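Local coordinates for protein amidohydrolase (PDB 3OOQ) that probably hydrolyses amide bonds of cyclic substrates, perhaps acting as an allantoinase, at residues L55-H63 against L333-L344; G356-W364 against V375-V383. All blocks are in the same frame, centred on the assembly; numbering follows the deposited sequence.

Contact 1: residues L55-H63 against L333-L344; sequences LFPGFVDAH and LKILTVNPAKIL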
ATOM      1  N   LEU F  55      17.363 -51.940 -25.529  1.00 23.93           N
ATOM      2  CA  LEU F  55      17.623 -51.831 -24.105  1.00 22.63           C
ATOM      3  C   LEU F  55      18.620 -50.710 -23.863  1.00 22.36           C
ATOM      4  O   LEU F  55      19.755 -50.758 -24.357  1.00 22.69           O
ATOM      5  CB  LEU F  55      18.147 -53.154 -23.539  1.00 21.85           C
ATOM      6  CG  LEU F  55      18.232 -53.295 -22.022  1.00 26.44           C
ATOM      7  CD1 LEU F  55      16.866 -53.187 -21.362  1.00 21.64           C
ATOM      8  CD2 LEU F  55      18.878 -54.628 -21.663  1.00 22.88           C
ATOM      9  N   PHE F  56      18.188 -49.702 -23.100  1.00 21.53           N
ATOM     10  CA  PHE F  56      18.992 -48.516 -22.847  1.00 21.27           C
ATOM     11  C   PHE F  56      19.237 -48.388 -21.359  1.00 20.88           C
ATOM     12  O   PHE F  56      18.486 -48.960 -20.574  1.00 20.92           O
ATOM     13  CB  PHE F  56      18.269 -47.271 -23.386  1.00 21.42           C
ATOM     14  CG  PHE F  56      18.529 -47.013 -24.847  1.00 21.03           C
ATOM     15  CD1 PHE F  56      17.954 -47.819 -25.822  1.00 21.82           C
ATOM     16  CD2 PHE F  56      19.364 -45.972 -25.245  1.00 21.62           C
ATOM     17  CE1 PHE F  56      18.199 -47.592 -27.167  1.00 21.37           C
ATOM     18  CE2 PHE F  56      19.607 -45.727 -26.596  1.00 21.24           C
ATOM     19  CZ  PHE F  56      19.029 -46.542 -27.557  1.00 21.56           C
ATOM     20  N   PRO F  57      20.307 -47.669 -20.965  1.00 20.52           N
ATOM     21  CA  PRO F  57      20.362 -47.276 -19.569  1.00 21.18           C
ATOM     22  C   PRO F  57      19.255 -46.244 -19.314  1.00 20.87           C
ATOM     23  O   PRO F  57      18.759 -45.624 -20.267  1.00 19.49           O
ATOM     24  CB  PRO F  57      21.730 -46.592 -19.445  1.00 21.32           C
ATOM     25  CG  PRO F  57      22.038 -46.093 -20.777  1.00 26.45           C
ATOM     26  CD  PRO F  57      21.318 -46.967 -21.777  1.00 20.92           C
ATOM     27  N   GLY F  58      18.849 -46.076 -18.056  1.00 21.87           N
ATOM     28  CA  GLY F  58      17.934 -44.976 -17.718  1.00 21.64           C
ATOM     29  C   GLY F  58      18.620 -43.647 -18.001  1.00 22.77           C
ATOM     30  O   GLY F  58      19.832 -43.507 -17.773  1.00 22.59           O
ATOM     31  N   PHE F  59      17.859 -42.665 -18.491  1.00 24.11           N
ATOM     32  CA  PHE F  59      18.400 -41.312 -18.690  1.00 25.19           C
ATOM     33  C   PHE F  59      18.553 -40.576 -17.379  1.00 24.97           C
ATOM     34  O   PHE F  59      17.856 -40.860 -16.402  1.00 24.81           O
ATOM     35  CB  PHE F  59      17.559 -40.491 -19.667  1.00 26.13           C
ATOM     36  CG  PHE F  59      17.459 -41.103 -21.037  1.00 26.95           C
ATOM     37  CD1 PHE F  59      18.605 -41.457 -21.736  1.00 27.16           C
ATOM     38  CD2 PHE F  59      16.211 -41.305 -21.638  1.00 27.52           C
ATOM     39  CE1 PHE F  59      18.525 -42.021 -23.009  1.00 27.14           C
ATOM     40  CE2 PHE F  59      16.121 -41.873 -22.913  1.00 27.03           C
ATOM     41  CZ  PHE F  59      17.277 -42.221 -23.602  1.00 28.08           C
ATOM     42  N   VAL F  60      19.495 -39.638 -17.373  1.00 24.43           N
ATOM     43  CA  VAL F  60      19.924 -38.976 -16.164  1.00 23.71           C
ATOM     44  C   VAL F  60      19.873 -37.483 -16.438  1.00 22.83           C
ATOM     45  O   VAL F  60      20.602 -36.978 -17.286  1.00 21.94           O
ATOM     46  CB  VAL F  60      21.366 -39.408 -15.769  1.00 24.17           C
ATOM     47  CG1 VAL F  60      21.807 -38.747 -14.482  1.00 21.53           C
ATOM     48  CG2 VAL F  60      21.486 -40.951 -15.670  1.00 22.59           C
ATOM     49  N   ASP F  61      18.987 -36.782 -15.745  1.00 22.69           N
ATOM     50  CA  ASP F  61      18.919 -35.340 -15.915  1.00 23.55           C
ATOM     51  C   ASP F  61      19.690 -34.647 -14.814  1.00 22.94           C
ATOM     52  O   ASP F  61      19.314 -34.718 -13.638  1.00 23.55           O
ATOM     53  CB  ASP F  61      17.477 -34.837 -15.930  1.00 24.76           C
ATOM     54  CG  ASP F  61      17.360 -33.457 -16.538  1.00 33.93           C
ATOM     55  OD1 ASP F  61      18.123 -32.557 -16.141  1.00 25.74           O
ATOM     56  OD2 ASP F  61      16.512 -33.266 -17.428  1.00 25.88           O
ATOM     57  N   ALA F  62      20.768 -33.976 -15.198  1.00 21.51           N
ATOM     58  CA  ALA F  62      21.652 -33.365 -14.215  1.00 21.80           C
ATOM     59  C   ALA F  62      21.101 -32.099 -13.503  1.00 21.30           C
ATOM     60  O   ALA F  62      21.730 -31.600 -12.592  1.00 20.40           O
ATOM     61  CB  ALA F  62      22.995 -33.078 -14.842  1.00 21.79           C
ATOM     62  N   HIS F  63      19.920 -31.610 -13.886  1.00 21.89           N
ATOM     63  CA  HIS F  63      19.378 -30.381 -13.271  1.00 21.77           C
ATOM     64  C   HIS F  63      17.870 -30.334 -13.447  1.00 21.48           C
ATOM     65  O   HIS F  63      17.377 -30.099 -14.549  1.00 20.61           O
ATOM     66  CB  HIS F  63      20.029 -29.132 -13.884  1.00 22.09           C
ATOM     67  CG  HIS F  63      19.674 -27.851 -13.188  1.00 25.53           C
ATOM     68  ND1 HIS F  63      18.407 -27.298 -13.240  1.00 23.95           N
ATOM     69  CD2 HIS F  63      20.415 -27.020 -12.414  1.00 23.10           C
ATOM     70  CE1 HIS F  63      18.391 -26.172 -12.549  1.00 23.84           C
ATOM     71  NE2 HIS F  63      19.592 -25.983 -12.033  1.00 25.56           N
ATOM     72  N   LEU F 333      23.089 -39.213 -27.037  1.00 21.61           N
ATOM     73  CA  LEU F 333      22.823 -40.259 -26.054  1.00 21.52           C
ATOM     74  C   LEU F 333      23.710 -40.113 -24.820  1.00 20.98           C
ATOM     75  O   LEU F 333      23.216 -40.207 -23.689  1.00 20.85           O
ATOM     76  CB  LEU F 333      22.955 -41.655 -26.682  1.00 21.27           C
ATOM     77  CG  LEU F 333      21.843 -41.983 -27.664  1.00 18.83           C
ATOM     78  CD1 LEU F 333      22.191 -43.269 -28.494  1.00 20.90           C
ATOM     79  CD2 LEU F 333      20.558 -42.161 -26.880  1.00 21.18           C
ATOM     80  N   LYS F 334      24.999 -39.849 -25.041  1.00 21.09           N
ATOM     81  CA  LYS F 334      25.968 -39.665 -23.941  1.00 22.30           C
ATOM     82  C   LYS F 334      25.598 -38.479 -23.031  1.00 21.60           C
ATOM     83  O   LYS F 334      25.722 -38.564 -21.807  1.00 21.03           O
ATOM     84  CB  LYS F 334      27.397 -39.450 -24.467  1.00 23.74           C
ATOM     85  CG  LYS F 334      28.012 -40.617 -25.201  1.00 26.46           C
ATOM     86  CD  LYS F 334      29.475 -40.349 -25.564  1.00 26.24           C
ATOM     87  CE  LYS F 334      30.066 -41.550 -26.342  1.00 28.24           C
ATOM     88  NZ  LYS F 334      31.562 -41.540 -26.393  1.00 28.53           N
ATOM     89  N   ILE F 335      25.152 -37.377 -23.624  1.00 21.49           N
ATOM     90  CA  ILE F 335      24.799 -36.196 -22.812  1.00 21.64           C
ATOM     91  C   ILE F 335      23.497 -36.386 -22.022  1.00 21.58           C
ATOM     92  O   ILE F 335      23.115 -35.531 -21.198  1.00 21.49           O
ATOM     93  CB  ILE F 335      24.786 -34.887 -23.630  1.00 21.98           C
ATOM     94  CG1 ILE F 335      23.616 -34.843 -24.614  1.00 16.87           C
ATOM     95  CG2 ILE F 335      26.112 -34.685 -24.324  1.00 16.28           C
ATOM     96  CD1 ILE F 335      23.498 -33.489 -25.367  1.00 22.95           C
ATOM     97  N   LEU F 336      22.820 -37.501 -22.284  1.00 21.28           N
ATOM     98  CA  LEU F 336      21.643 -37.896 -21.530  1.00 21.90           C
ATOM     99  C   LEU F 336      21.924 -38.964 -20.480  1.00 21.98           C
ATOM    100  O   LEU F 336      21.047 -39.266 -19.643  1.00 22.41           O
ATOM    101  CB  LEU F 336      20.547 -38.380 -22.469  1.00 22.50           C
ATOM    102  CG  LEU F 336      19.897 -37.337 -23.382  1.00 24.80           C
ATOM    103  CD1 LEU F 336      18.935 -38.045 -24.356  1.00 23.52           C
ATOM    104  CD2 LEU F 336      19.177 -36.240 -22.569  1.00 22.72           C
ATOM    105  N   THR F 337      23.140 -39.519 -20.516  1.00 21.32           N
ATOM    106  CA  THR F 337      23.486 -40.713 -19.728  1.00 21.43           C
ATOM    107  C   THR F 337      24.819 -40.588 -18.957  1.00 22.22           C
ATOM    108  O   THR F 337      24.835 -40.104 -17.816  1.00 22.99           O
ATOM    109  CB  THR F 337      23.445 -41.986 -20.621  1.00 21.26           C
ATOM    110  OG1 THR F 337      24.219 -41.744 -21.801  1.00 20.09           O
ATOM    111  CG2 THR F 337      21.995 -42.325 -21.041  1.00 18.99           C
ATOM    112  N   VAL F 338      25.928 -41.008 -19.576  1.00 22.15           N
ATOM    113  CA  VAL F 338      27.229 -41.057 -18.912  1.00 22.36           C
ATOM    114  C   VAL F 338      27.795 -39.668 -18.545  1.00 22.74           C
ATOM    115  O   VAL F 338      28.368 -39.499 -17.476  1.00 23.16           O
ATOM    116  CB  VAL F 338      28.273 -41.903 -19.747  1.00 23.11           C
ATOM    117  CG1 VAL F 338      28.506 -41.312 -21.143  1.00 17.40           C
ATOM    118  CG2 VAL F 338      29.617 -42.050 -18.992  1.00 18.66           C
ATOM    119  N   ASN F 339      27.650 -38.686 -19.430  1.00 22.84           N
ATOM    120  CA  ASN F 339      28.093 -37.302 -19.127  1.00 22.48           C
ATOM    121  C   ASN F 339      27.408 -36.689 -17.886  1.00 22.52           C
ATOM    122  O   ASN F 339      28.107 -36.282 -16.958  1.00 23.60           O
ATOM    123  CB  ASN F 339      27.924 -36.386 -20.346  1.00 22.19           C
ATOM    124  CG  ASN F 339      28.922 -36.671 -21.453  1.00 22.38           C
ATOM    125  OD1 ASN F 339      29.532 -37.736 -21.498  1.00 22.58           O
ATOM    126  ND2 ASN F 339      29.088 -35.708 -22.370  1.00 22.45           N
ATOM    127  N   PRO F 340      26.046 -36.631 -17.849  1.00 21.61           N
ATOM    128  CA  PRO F 340      25.408 -36.185 -16.602  1.00 20.91           C
ATOM    129  C   PRO F 340      25.850 -37.023 -15.406  1.00 20.37           C
ATOM    130  O   PRO F 340      26.198 -36.451 -14.378  1.00 19.38           O
ATOM    131  CB  PRO F 340      23.901 -36.363 -16.858  1.00 20.91           C
ATOM    132  CG  PRO F 340      23.787 -37.149 -18.138  1.00 22.94           C
ATOM    133  CD  PRO F 340      25.051 -36.877 -18.909  1.00 21.32           C
ATOM    134  N   ALA F 341      25.888 -38.356 -15.549  1.00 20.13           N
ATOM    135  CA  ALA F 341      26.437 -39.208 -14.475  1.00 19.92           C
ATOM    136  C   ALA F 341      27.803 -38.700 -13.971  1.00 19.53           C
ATOM    137  O   ALA F 341      28.059 -38.618 -12.762  1.00 18.39           O
ATOM    138  CB  ALA F 341      26.549 -40.658 -14.942  1.00 20.01           C
ATOM    139  N   LYS F 342      28.667 -38.370 -14.915  1.00 21.01           N
ATOM    140  CA  LYS F 342      30.043 -37.983 -14.614  1.00 23.55           C
ATOM    141  C   LYS F 342      30.048 -36.604 -13.917  1.00 23.74           C
ATOM    142  O   LYS F 342      30.717 -36.420 -12.903  1.00 24.65           O
ATOM    143  CB  LYS F 342      30.881 -38.020 -15.910  1.00 26.12           C
ATOM    144  CG  LYS F 342      32.259 -37.368 -15.871  1.00 40.34           C
ATOM    145  CD  LYS F 342      33.341 -38.371 -15.538  1.00 31.25           C
ATOM    146  CE  LYS F 342      34.733 -37.737 -15.458  1.00 40.97           C
ATOM    147  NZ  LYS F 342      35.406 -37.815 -16.787  1.00 34.16           N
ATOM    148  N   ILE F 343      29.265 -35.658 -14.438  1.00 23.12           N
ATOM    149  CA  ILE F 343      29.111 -34.330 -13.817  1.00 22.13           C
ATOM    150  C   ILE F 343      28.605 -34.435 -12.376  1.00 22.02           C
ATOM    151  O   ILE F 343      29.008 -33.650 -11.503  1.00 22.65           O
ATOM    152  CB  ILE F 343      28.222 -33.404 -14.690  1.00 21.79           C
ATOM    153  CG1 ILE F 343      28.957 -33.083 -16.003  1.00 16.46           C
ATOM    154  CG2 ILE F 343      27.853 -32.116 -13.923  1.00 17.72           C
ATOM    155  CD1 ILE F 343      28.098 -32.504 -17.119  1.00 21.24           C
ATOM    156  N   LEU F 344      27.785 -35.450 -12.115  1.00 20.81           N
ATOM    157  CA  LEU F 344      27.258 -35.700 -10.779  1.00 20.71           C
ATOM    158  C   LEU F 344      28.177 -36.506  -9.853  1.00 21.12           C
ATOM    159  O   LEU F 344      27.840 -36.717  -8.687  1.00 21.06           O
ATOM    160  CB  LEU F 344      25.875 -36.372 -10.886  1.00 20.73           C
ATOM    161  CG  LEU F 344      24.772 -35.582 -11.611  1.00 22.70           C
ATOM    162  CD1 LEU F 344      23.479 -36.412 -11.849  1.00 20.53           C
ATOM    163  CD2 LEU F 344      24.450 -34.308 -10.856  1.00 20.70           C
TER
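Val60 lies against the turn between helices 329-334 and 338-343, and it is held there by both its backbone and its side chain. Its N donates a nearly straight bond to Leu336 O (2.8 Å, 163° at the hydrogen), meeting that oxygen almost end-on to its carbonyl bond. The isopropyl group splits its work: with CG1 opposite the backbone N (chi1 -178°), that methyl runs onto Leu344 CD1 at 3.9 Å and Pro340 CB, while CG2 reaches back to Thr337 O. Pro340 also presses its CG to within 3.3 Å of Val60 O, and its CB meets the methyl of Ala62. Strand 54-64 leads into His63 and His65, an HxH pair like the one that opens the amidohydrolase TIM-barrel signature. Helix 338-343 covers the side of this barrel strand on which Val60 and Ala62 lie, while Asp61 points away from it. Thr337, the N-cap residue of this helix, sets its methyl between Phe59 and Pro57. CG2 touches Phe59 CD1 at 3.6 Å, near the ring plane at its edge, and also packs on Pro57 CG. Its hydroxyl does no capping; OG1 donates instead to Leu333 O at 2.6 Å, from the face of that carbonyl remote from Leu336 N, its second donor. The Phe59 ring has Leu336 CD1 over one face, offset toward the rim, and Leu336 CB against CD1 at 3.7 Å. Farther back along the strand, Leu333 CD2 comes to 3.7 Å from Phe56 CE2, the two side chains crossing at about a right angle.

Contact 2: residues G356-W364 against V375-V383; sequences GKDADLVVW and VERVYIDGV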
ATOM      1  N   GLY F 356      28.767 -53.995 -13.161  1.00 23.98           N
ATOM      2  CA  GLY F 356      29.054 -53.289 -11.943  1.00 24.12           C
ATOM      3  C   GLY F 356      28.179 -52.071 -11.724  1.00 24.70           C
ATOM      4  O   GLY F 356      28.065 -51.606 -10.592  1.00 25.42           O
ATOM      5  N   LYS F 357      27.569 -51.537 -12.784  1.00 24.46           N
ATOM      6  CA  LYS F 357      26.677 -50.358 -12.639  1.00 24.43           C
ATOM      7  C   LYS F 357      25.306 -50.789 -12.096  1.00 25.02           C
ATOM      8  O   LYS F 357      24.926 -51.962 -12.206  1.00 25.75           O
ATOM      9  CB  LYS F 357      26.481 -49.612 -13.971  1.00 24.41           C
ATOM     10  CG  LYS F 357      27.714 -48.969 -14.670  1.00 21.14           C
ATOM     11  CD  LYS F 357      29.020 -49.033 -13.889  1.00 26.06           C
ATOM     12  CE  LYS F 357      30.021 -48.037 -14.430  1.00 21.20           C
ATOM     13  NZ  LYS F 357      31.388 -48.653 -14.586  1.00 28.06           N
ATOM     14  N   ASP F 358      24.578 -49.846 -11.507  1.00 23.96           N
ATOM     15  CA  ASP F 358      23.180 -50.050 -11.129  1.00 23.60           C
ATOM     16  C   ASP F 358      22.327 -50.481 -12.338  1.00 23.44           C
ATOM     17  O   ASP F 358      22.470 -49.936 -13.433  1.00 22.38           O
ATOM     18  CB  ASP F 358      22.588 -48.760 -10.533  1.00 23.08           C
ATOM     19  CG  ASP F 358      23.234 -48.348  -9.195  1.00 30.39           C
ATOM     20  OD1 ASP F 358      24.125 -49.060  -8.682  1.00 23.31           O
ATOM     21  OD2 ASP F 358      22.825 -47.296  -8.641  1.00 23.47           O
ATOM     22  N   ALA F 359      21.419 -51.438 -12.119  1.00 23.79           N
ATOM     23  CA  ALA F 359      20.584 -51.968 -13.198  1.00 24.63           C
ATOM     24  C   ALA F 359      19.360 -51.079 -13.412  1.00 24.96           C
ATOM     25  O   ALA F 359      18.207 -51.458 -13.129  1.00 24.40           O
ATOM     26  CB  ALA F 359      20.193 -53.394 -12.921  1.00 24.51           C
ATOM     27  N   ASP F 360      19.643 -49.873 -13.889  1.00 24.87           N
ATOM     28  CA  ASP F 360      18.603 -48.926 -14.262  1.00 25.06           C
ATOM     29  C   ASP F 360      18.514 -49.032 -15.764  1.00 23.99           C
ATOM     30  O   ASP F 360      19.400 -48.549 -16.485  1.00 23.61           O
ATOM     31  CB  ASP F 360      18.984 -47.515 -13.815  1.00 25.30           C
ATOM     32  CG  ASP F 360      19.219 -47.421 -12.311  1.00 28.58           C
ATOM     33  OD1 ASP F 360      18.924 -48.400 -11.574  1.00 26.17           O
ATOM     34  OD2 ASP F 360      19.706 -46.351 -11.866  1.00 26.18           O
ATOM     35  N   LEU F 361      17.475 -49.728 -16.218  1.00 23.36           N
ATOM     36  CA  LEU F 361      17.371 -50.157 -17.613  1.00 23.57           C
ATOM     37  C   LEU F 361      15.996 -49.851 -18.181  1.00 23.88           C
ATOM     38  O   LEU F 361      14.974 -49.982 -17.495  1.00 23.94           O
ATOM     39  CB  LEU F 361      17.673 -51.667 -17.735  1.00 23.93           C
ATOM     40  CG  LEU F 361      19.076 -52.107 -17.269  1.00 33.04           C
ATOM     41  CD1 LEU F 361      19.195 -53.624 -17.122  1.00 23.85           C
ATOM     42  CD2 LEU F 361      20.164 -51.569 -18.195  1.00 23.85           C
ATOM     43  N   VAL F 362      15.967 -49.439 -19.440  1.00 23.58           N
ATOM     44  CA  VAL F 362      14.690 -49.127 -20.072  1.00 23.05           C
ATOM     45  C   VAL F 362      14.547 -49.937 -21.342  1.00 22.08           C
ATOM     46  O   VAL F 362      15.444 -49.922 -22.186  1.00 21.86           O
ATOM     47  CB  VAL F 362      14.588 -47.613 -20.414  1.00 23.60           C
ATOM     48  CG1 VAL F 362      13.225 -47.297 -21.025  1.00 22.69           C
ATOM     49  CG2 VAL F 362      14.823 -46.762 -19.159  1.00 22.39           C
ATOM     50  N   VAL F 363      13.423 -50.649 -21.456  1.00 22.17           N
ATOM     51  CA  VAL F 363      13.059 -51.379 -22.669  1.00 22.58           C
ATOM     52  C   VAL F 363      12.231 -50.462 -23.546  1.00 23.28           C
ATOM     53  O   VAL F 363      11.124 -50.077 -23.181  1.00 23.64           O
ATOM     54  CB  VAL F 363      12.248 -52.692 -22.374  1.00 22.23           C
ATOM     55  CG1 VAL F 363      11.886 -53.403 -23.678  1.00 19.66           C
ATOM     56  CG2 VAL F 363      13.016 -53.636 -21.436  1.00 19.35           C
ATOM     57  N   TRP F 364      12.791 -50.110 -24.698  1.00 23.98           N
ATOM     58  CA  TRP F 364      12.129 -49.289 -25.691  1.00 24.07           C
ATOM     59  C   TRP F 364      11.663 -50.184 -26.845  1.00 24.64           C
ATOM     60  O   TRP F 364      12.330 -51.182 -27.193  1.00 23.75           O
ATOM     61  CB  TRP F 364      13.100 -48.271 -26.263  1.00 24.18           C
ATOM     62  CG  TRP F 364      13.401 -47.112 -25.379  1.00 25.63           C
ATOM     63  CD1 TRP F 364      14.356 -47.059 -24.400  1.00 24.88           C
ATOM     64  CD2 TRP F 364      12.759 -45.826 -25.382  1.00 24.22           C
ATOM     65  NE1 TRP F 364      14.341 -45.827 -23.785  1.00 24.06           N
ATOM     66  CE2 TRP F 364      13.381 -45.047 -24.371  1.00 25.08           C
ATOM     67  CE3 TRP F 364      11.713 -45.259 -26.129  1.00 25.67           C
ATOM     68  CZ2 TRP F 364      12.999 -43.731 -24.090  1.00 23.64           C
ATOM     69  CZ3 TRP F 364      11.336 -43.931 -25.854  1.00 24.02           C
ATOM     70  CH2 TRP F 364      11.980 -43.192 -24.842  1.00 25.57           C
ATOM     71  N   VAL F 375       8.280 -46.476 -24.441  1.00 27.21           N
ATOM     72  CA  VAL F 375       8.841 -47.211 -23.327  1.00 27.58           C
ATOM     73  C   VAL F 375       7.916 -48.359 -22.937  1.00 27.61           C
ATOM     74  O   VAL F 375       6.765 -48.141 -22.590  1.00 27.24           O
ATOM     75  CB  VAL F 375       9.072 -46.293 -22.114  1.00 27.70           C
ATOM     76  CG1 VAL F 375       9.420 -47.111 -20.862  1.00 23.84           C
ATOM     77  CG2 VAL F 375      10.157 -45.285 -22.423  1.00 22.37           C
ATOM     78  N   GLU F 376       8.435 -49.585 -22.993  1.00 27.49           N
ATOM     79  CA  GLU F 376       7.643 -50.740 -22.594  1.00 27.35           C
ATOM     80  C   GLU F 376       7.810 -51.088 -21.125  1.00 26.41           C
ATOM     81  O   GLU F 376       6.857 -51.513 -20.485  1.00 26.65           O
ATOM     82  CB  GLU F 376       7.947 -51.935 -23.498  1.00 28.07           C
ATOM     83  CG  GLU F 376       7.623 -51.613 -24.972  1.00 33.30           C
ATOM     84  CD  GLU F 376       7.699 -52.808 -25.898  1.00 30.15           C
ATOM     85  OE1 GLU F 376       8.130 -53.893 -25.439  1.00 33.65           O
ATOM     86  OE2 GLU F 376       7.331 -52.644 -27.089  1.00 34.18           O
ATOM     87  N   ARG F 377       9.016 -50.916 -20.596  1.00 26.17           N
ATOM     88  CA  ARG F 377       9.315 -51.274 -19.206  1.00 26.78           C
ATOM     89  C   ARG F 377      10.481 -50.478 -18.699  1.00 25.72           C
ATOM     90  O   ARG F 377      11.350 -50.110 -19.483  1.00 25.89           O
ATOM     91  CB  ARG F 377       9.706 -52.751 -19.078  1.00 28.34           C
ATOM     92  CG  ARG F 377       8.575 -53.738 -19.227  1.00 39.91           C
ATOM     93  CD  ARG F 377       9.060 -55.093 -18.808  1.00 30.69           C
ATOM     94  NE  ARG F 377       8.171 -56.175 -19.231  1.00 40.60           N
ATOM     95  CZ  ARG F 377       8.402 -57.458 -18.981  1.00 31.72           C
ATOM     96  NH1 ARG F 377       9.491 -57.819 -18.317  1.00 40.12           N
ATOM     97  NH2 ARG F 377       7.539 -58.380 -19.398  1.00 41.47           N
ATOM     98  N   VAL F 378      10.520 -50.256 -17.387  1.00 25.18           N
ATOM     99  CA  VAL F 378      11.649 -49.582 -16.740  1.00 25.02           C
ATOM    100  C   VAL F 378      11.985 -50.334 -15.467  1.00 24.99           C
ATOM    101  O   VAL F 378      11.089 -50.661 -14.677  1.00 25.23           O
ATOM    102  CB  VAL F 378      11.347 -48.094 -16.374  1.00 24.93           C
ATOM    103  CG1 VAL F 378      12.601 -47.408 -15.741  1.00 19.72           C
ATOM    104  CG2 VAL F 378      10.883 -47.314 -17.601  1.00 20.13           C
ATOM    105  N   TYR F 379      13.275 -50.615 -15.294  1.00 24.05           N
ATOM    106  CA  TYR F 379      13.797 -51.206 -14.082  1.00 24.34           C
ATOM    107  C   TYR F 379      14.716 -50.177 -13.470  1.00 23.82           C
ATOM    108  O   TYR F 379      15.387 -49.439 -14.194  1.00 23.14           O
ATOM    109  CB  TYR F 379      14.600 -52.474 -14.397  1.00 24.88           C
ATOM    110  CG  TYR F 379      13.779 -53.597 -15.019  1.00 30.13           C
ATOM    111  CD1 TYR F 379      13.469 -53.590 -16.385  1.00 25.78           C
ATOM    112  CD2 TYR F 379      13.323 -54.667 -14.248  1.00 25.44           C
ATOM    113  CE1 TYR F 379      12.719 -54.615 -16.965  1.00 30.04           C
ATOM    114  CE2 TYR F 379      12.568 -55.712 -14.824  1.00 30.63           C
ATOM    115  CZ  TYR F 379      12.281 -55.670 -16.181  1.00 26.24           C
ATOM    116  OH  TYR F 379      11.560 -56.674 -16.763  1.00 31.19           O
ATOM    117  N   ILE F 380      14.719 -50.117 -12.144  1.00 24.03           N
ATOM    118  CA  ILE F 380      15.644 -49.278 -11.379  1.00 24.25           C
ATOM    119  C   ILE F 380      16.184 -50.186 -10.280  1.00 25.64           C
ATOM    120  O   ILE F 380      15.405 -50.840  -9.587  1.00 26.30           O
ATOM    121  CB  ILE F 380      14.927 -48.041 -10.771  1.00 23.47           C
ATOM    122  CG1 ILE F 380      14.539 -47.060 -11.892  1.00 21.97           C
ATOM    123  CG2 ILE F 380      15.816 -47.353  -9.718  1.00 21.77           C
ATOM    124  CD1 ILE F 380      13.819 -45.784 -11.437  1.00 22.69           C
ATOM    125  N   ASP F 381      17.503 -50.263 -10.138  1.00 26.64           N
ATOM    126  CA  ASP F 381      18.115 -51.258  -9.231  1.00 28.01           C
ATOM    127  C   ASP F 381      17.559 -52.670  -9.482  1.00 27.91           C
ATOM    128  O   ASP F 381      17.329 -53.443  -8.545  1.00 27.95           O
ATOM    129  CB  ASP F 381      17.906 -50.860  -7.762  1.00 28.92           C
ATOM    130  CG  ASP F 381      18.477 -49.502  -7.441  1.00 35.84           C
ATOM    131  OD1 ASP F 381      19.532 -49.119  -8.006  1.00 30.16           O
ATOM    132  OD2 ASP F 381      17.882 -48.811  -6.601  1.00 30.19           O
ATOM    133  N   GLY F 382      17.337 -52.985 -10.754  1.00 27.69           N
ATOM    134  CA  GLY F 382      16.908 -54.310 -11.173  1.00 28.03           C
ATOM    135  C   GLY F 382      15.473 -54.660 -10.808  1.00 28.35           C
ATOM    136  O   GLY F 382      15.083 -55.819 -10.901  1.00 28.45           O
ATOM    137  N   VAL F 383      14.702 -53.653 -10.400  1.00 28.26           N
ATOM    138  CA  VAL F 383      13.305 -53.817  -9.999  1.00 28.63           C
ATOM    139  C   VAL F 383      12.434 -53.064 -10.997  1.00 28.50           C
ATOM    140  O   VAL F 383      12.679 -51.883 -11.295  1.00 27.87           O
ATOM    141  CB  VAL F 383      13.058 -53.294  -8.549  1.00 28.77           C
ATOM    142  CG1 VAL F 383      11.571 -53.362  -8.176  1.00 34.47           C
ATOM    143  CG2 VAL F 383      13.902 -54.073  -7.533  1.00 34.64           C
TER
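Leu361 and Tyr379 bond reciprocally across the antiparallel hairpin of strands 361-364 and 375-380, with Tyr379 N meeting Leu361 O at 2.9 Å (175° at the hydrogen). Val363 N donates to Arg377 O, while Val363 O takes Glu376 N at 2.7 Å and only weakly Arg377 N: a classic beta bulge. At the other end, Gly382 N, in a type I' turn, reaches Ala359 O.

Among apolar contacts, Val375 CG2 sits over the Trp364 six-membered ring, 3.6 Å from its centroid and 9° off the normal, a CH-pi contact. A chi1 of 170° sends the other methyl, CG1, away from the backbone N and onto Val362 CG1, at 3.8 Å.

Of the charged groups, Asp360 OD1 receives Asp381 N at 2.7 Å, nearly along its own C-O bond. Replacing Asp360 with an alanine would probably leave that N-H without its acceptor and Lys133 with one carboxylate fewer. Asp381 OD1 lies 3.7 Å from Asp360 OD1 and is also near Asp358, but Lys133 forms salt bridges with all three aspartates, and Arg135 with Asp381. The clustered carboxylates therefore probably depend on these cations to offset their mutual repulsion.

Contacts 1 and 2 follow one another along the chain, and their centres lie about 13 Å apart. They meet at strand 54-64, whose neighbour in the sheet is strand 361-364: Phe56 O lies 2.8 Å from Val362 N and Gly58 N 3.0 Å from Asp360 O, both probable hydrogen bonds. Side chains join as well, with Phe59 CE2 3.8 Å from Trp364 CZ2. The strand thus meets the turn and helix of contact 1 and the hairpin of contact 2. Contact 1 is the more central, its centre about 8 Å from the chain centre against about 19 Å, and its strand runs on to His63, at the probable metal site expected for the family.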